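Local coordinates for protein BCL9 homolog (Drosophila melanogaster, PDB 3ZPV), which takes part in Wnt signal transduction as a nuclear transcription coactivator, represented here by its short HD1 domain, at residues F8-G18 with T29-Q37. Sequence-based numbering, arbitrary orientation.
Sequences FVFSTQLANKG and TIIAYHCTQ
An aromatic cluster of Phe8, Phe10 and His34 joins strand 8-10 of the HD1 domain to helix 30-35, which crosses the strand nearly at right angles. The His34 imidazole packs against both phenylalanines, meeting them by different parts. Phe8 CB sits squarely over one face of it, 4.0 Å from the ring centroid. The Phe8 ring turns its edge toward that face, CD2 lying 3.7 Å from His34 ND1. The imidazole in turn presents its own edge to a face of Phe10, with His34 CD2 3.6 Å from Phe10 CZ; Ile30 CD1 covers the opposite face. With CG anti to the backbone nitrogen (chi1 -166°), His34 reaches over to the strand. There its NE2 donates to Val9 O at 2.9 Å. This bond lies close to the imidazole plane but rises above the carbonyl plane, and it is bent (145°). Ile31 lays CG2 on a face of Phe8 and brings CD1 to the edge of Phe10. Farther along, helix 12-18 crosses helix 30-35 at 115°: Gly18 CA rests on the Tyr33 ring, 3.7 Å from its centroid, while Leu14 CD1 meets the edge of that ring. The backbone of Phe8, Val9 and Phe10 also joins a parallel beta ladder with a strand of another protein's chain, so the sheet continues across that interface. Cutting His34 back to an alanine removes the ring, which would probably leave Val9 O without this donor and a hollow beside both phenylalanines. Apolar and aromatic packing thus carries most of the contact, with one directional bond tying the imidazole to a strand that also pairs with the other protein.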
loop_
_atom_site.group_PDB
_atom_site.type_symbol
_atom_site.label_atom_id
_atom_site.label_comp_id
_atom_site.label_asym_id
_atom_site.label_seq_id
_atom_site.Cartn_x
_atom_site.Cartn_y
_atom_site.Cartn_z
ATOM N N PHE L 8 -5.226 -7.498 -5.234
ATOM C CA PHE L 8 -5.484 -6.275 -5.940
ATOM C C PHE L 8 -4.379 -5.318 -5.587
ATOM O O PHE L 8 -4.129 -5.039 -4.382
ATOM C CB PHE L 8 -6.837 -5.726 -5.558
ATOM C CG PHE L 8 -7.953 -6.656 -5.879
ATOM C CD1 PHE L 8 -8.286 -7.681 -5.006
ATOM C CD2 PHE L 8 -8.680 -6.523 -7.058
ATOM C CE1 PHE L 8 -9.339 -8.551 -5.281
ATOM C CE2 PHE L 8 -9.735 -7.394 -7.345
ATOM C CZ PHE L 8 -10.069 -8.401 -6.448
ATOM N N VAL L 9 -3.711 -4.808 -6.627
ATOM C CA VAL L 9 -2.520 -3.989 -6.451
ATOM C C VAL L 9 -2.868 -2.507 -6.488
ATOM O O VAL L 9 -3.548 -2.049 -7.377
ATOM C CB VAL L 9 -1.500 -4.287 -7.534
ATOM C CG1 VAL L 9 -0.282 -3.395 -7.395
ATOM C CG2 VAL L 9 -1.063 -5.743 -7.468
ATOM N N PHE L 10 -2.393 -1.755 -5.501
ATOM C CA PHE L 10 -2.678 -0.337 -5.404
ATOM C C PHE L 10 -1.387 0.429 -5.401
ATOM O O PHE L 10 -0.498 0.174 -4.568
ATOM C CB PHE L 10 -3.372 0.001 -4.074
ATOM C CG PHE L 10 -4.781 -0.512 -3.953
ATOM C CD1 PHE L 10 -5.018 -1.837 -3.606
ATOM C CD2 PHE L 10 -5.856 0.333 -4.130
ATOM C CE1 PHE L 10 -6.314 -2.304 -3.483
ATOM C CE2 PHE L 10 -7.144 -0.131 -4.008
ATOM C CZ PHE L 10 -7.382 -1.452 -3.689
ATOM N N SER L 11 -1.298 1.427 -6.281
ATOM C CA SER L 11 -0.255 2.454 -6.136
ATOM C C SER L 11 -0.655 3.379 -4.996
ATOM O O SER L 11 -1.764 3.292 -4.482
ATOM C CB SER L 11 -0.127 3.225 -7.418
ATOM O OG SER L 11 -1.300 3.977 -7.641
ATOM N N THR L 12 0.256 4.219 -4.544
ATOM C CA THR L 12 -0.063 5.192 -3.511
ATOM C C THR L 12 -1.260 6.026 -3.929
ATOM O O THR L 12 -2.194 6.241 -3.151
ATOM C CB THR L 12 1.115 6.122 -3.228
ATOM O OG1 THR L 12 2.179 5.373 -2.643
ATOM C CG2 THR L 12 0.714 7.290 -2.272
ATOM N N GLN L 13 -1.240 6.489 -5.169
ATOM C CA GLN L 13 -2.306 7.357 -5.677
ATOM C C GLN L 13 -3.639 6.638 -5.625
ATOM O O GLN L 13 -4.640 7.168 -5.143
ATOM C CB GLN L 13 -1.967 7.785 -7.100
ATOM C CG GLN L 13 -2.808 8.912 -7.690
ATOM C CD GLN L 13 -2.567 8.943 -9.220
ATOM O OE1 GLN L 13 -1.422 9.021 -9.524
ATOM N NE2 GLN L 13 -3.553 8.815 -10.157
ATOM N N LEU L 14 -3.652 5.419 -6.135
ATOM C CA LEU L 14 -4.874 4.625 -6.176
ATOM C C LEU L 14 -5.386 4.290 -4.748
ATOM O O LEU L 14 -6.581 4.356 -4.491
ATOM C CB LEU L 14 -4.639 3.355 -6.984
ATOM C CG LEU L 14 -5.893 2.654 -7.500
ATOM C CD1 LEU L 14 -6.633 3.546 -8.477
ATOM C CD2 LEU L 14 -5.522 1.334 -8.163
ATOM N N ALA L 15 -4.481 3.985 -3.827
ATOM C CA ALA L 15 -4.893 3.710 -2.462
ATOM C C ALA L 15 -5.490 4.957 -1.799
ATOM O O ALA L 15 -6.469 4.860 -1.063
ATOM C CB ALA L 15 -3.720 3.182 -1.641
ATOM N N ASN L 16 -4.864 6.105 -2.036
ATOM C CA ASN L 16 -5.356 7.375 -1.514
ATOM C C ASN L 16 -6.744 7.715 -2.039
ATOM O O ASN L 16 -7.622 8.103 -1.254
ATOM C CB ASN L 16 -4.361 8.509 -1.812
ATOM C CG ASN L 16 -3.204 8.548 -0.822
ATOM O OD1 ASN L 16 -3.268 7.960 0.267
ATOM N ND2 ASN L 16 -2.136 9.209 -1.210
ATOM N N LYS L 17 -6.967 7.549 -3.344
ATOM C CA LYS L 17 -8.296 7.795 -3.912
ATOM C C LYS L 17 -9.331 6.808 -3.407
ATOM O O LYS L 17 -10.468 7.190 -3.093
ATOM C CB LYS L 17 -8.265 7.786 -5.439
ATOM C CG LYS L 17 -7.965 9.157 -6.006
ATOM C CD LYS L 17 -7.565 9.143 -7.478
ATOM C CE LYS L 17 -6.991 10.531 -7.811
ATOM N NZ LYS L 17 -6.334 10.620 -9.136
ATOM N N GLY L 18 -8.961 5.536 -3.358
ATOM C CA GLY L 18 -9.865 4.516 -2.855
ATOM C C GLY L 18 -10.312 4.812 -1.433
ATOM O O GLY L 18 -11.480 4.661 -1.112
ATOM N N THR L 29 -15.361 -0.836 0.672
ATOM C CA THR L 29 -13.957 -1.191 0.783
ATOM C C THR L 29 -13.187 -0.650 -0.388
ATOM O O THR L 29 -13.764 -0.370 -1.458
ATOM C CB THR L 29 -13.771 -2.724 0.777
ATOM O OG1 THR L 29 -14.241 -3.265 -0.461
ATOM C CG2 THR L 29 -14.528 -3.352 1.930
ATOM N N ILE L 30 -11.876 -0.511 -0.211
ATOM C CA ILE L 30 -11.016 -0.104 -1.334
ATOM C C ILE L 30 -10.982 -1.151 -2.444
ATOM O O ILE L 30 -10.638 -0.838 -3.576
ATOM C CB ILE L 30 -9.579 0.257 -0.902
ATOM C CG1 ILE L 30 -8.923 -0.896 -0.128
ATOM C CG2 ILE L 30 -9.591 1.512 -0.061
ATOM C CD1 ILE L 30 -7.439 -0.697 0.089
ATOM N N ILE L 31 -11.318 -2.395 -2.113
ATOM C CA ILE L 31 -11.369 -3.469 -3.115
ATOM C C ILE L 31 -12.524 -3.212 -4.057
ATOM O O ILE L 31 -12.375 -3.298 -5.268
ATOM C CB ILE L 31 -11.491 -4.871 -2.470
ATOM C CG1 ILE L 31 -10.291 -5.174 -1.564
ATOM C CG2 ILE L 31 -11.582 -5.950 -3.529
ATOM C CD1 ILE L 31 -8.924 -5.033 -2.203
ATOM N N ALA L 32 -13.676 -2.870 -3.501
ATOM C CA ALA L 32 -14.832 -2.496 -4.321
ATOM C C ALA L 32 -14.484 -1.359 -5.283
ATOM O O ALA L 32 -14.884 -1.375 -6.459
ATOM C CB ALA L 32 -16.009 -2.108 -3.433
ATOM N N TYR L 33 -13.749 -0.372 -4.774
ATOM C CA TYR L 33 -13.323 0.763 -5.591
ATOM C C TYR L 33 -12.420 0.317 -6.727
ATOM O O TYR L 33 -12.539 0.783 -7.854
ATOM C CB TYR L 33 -12.602 1.800 -4.723
ATOM C CG TYR L 33 -11.918 2.917 -5.502
ATOM C CD1 TYR L 33 -12.614 4.039 -5.904
ATOM C CD2 TYR L 33 -10.571 2.848 -5.811
ATOM C CE1 TYR L 33 -11.997 5.055 -6.610
ATOM C CE2 TYR L 33 -9.938 3.866 -6.517
ATOM C CZ TYR L 33 -10.662 4.965 -6.925
ATOM O OH TYR L 33 -10.048 5.982 -7.646
ATOM N N HIS L 34 -11.493 -0.579 -6.406
ATOM C CA HIS L 34 -10.508 -1.082 -7.367
ATOM C C HIS L 34 -11.201 -1.773 -8.547
ATOM O O HIS L 34 -10.803 -1.560 -9.690
ATOM C CB HIS L 34 -9.557 -2.057 -6.666
ATOM C CG HIS L 34 -8.312 -2.387 -7.431
ATOM N ND1 HIS L 34 -8.311 -3.203 -8.545
ATOM C CD2 HIS L 34 -7.021 -2.044 -7.213
ATOM C CE1 HIS L 34 -7.072 -3.328 -8.996
ATOM N NE2 HIS L 34 -6.269 -2.640 -8.201
ATOM N N CYS L 35 -12.241 -2.544 -8.261
ATOM C CA CYS L 35 -12.975 -3.309 -9.276
ATOM C C CYS L 35 -13.660 -2.461 -10.334
ATOM O O CYS L 35 -13.922 -2.941 -11.440
ATOM C CB CYS L 35 -14.039 -4.185 -8.628
ATOM S SG CYS L 35 -13.312 -5.578 -7.756
ATOM N N THR L 36 -13.937 -1.207 -9.995
ATOM C CA THR L 36 -14.475 -0.226 -10.938
ATOM C C THR L 36 -13.372 0.752 -11.427
ATOM O O THR L 36 -13.637 1.929 -11.609
ATOM C CB THR L 36 -15.613 0.583 -10.275
ATOM O OG1 THR L 36 -15.039 1.546 -9.378
ATOM C CG2 THR L 36 -16.580 -0.343 -9.498
ATOM N N GLN L 37 -12.145 0.285 -11.638
ATOM C CA GLN L 37 -11.125 1.142 -12.306
ATOM C C GLN L 37 -10.263 2.166 -11.428
ATOM O O GLN L 37 -10.667 2.838 -10.433
ATOM C CB GLN L 37 -11.771 1.786 -13.589
ATOM C CG GLN L 37 -11.008 2.938 -14.234
ATOM C CD GLN L 37 -11.950 3.942 -14.890
ATOM O OE1 GLN L 37 -11.942 5.144 -14.578
ATOM N NE2 GLN L 37 -12.774 3.451 -15.802
#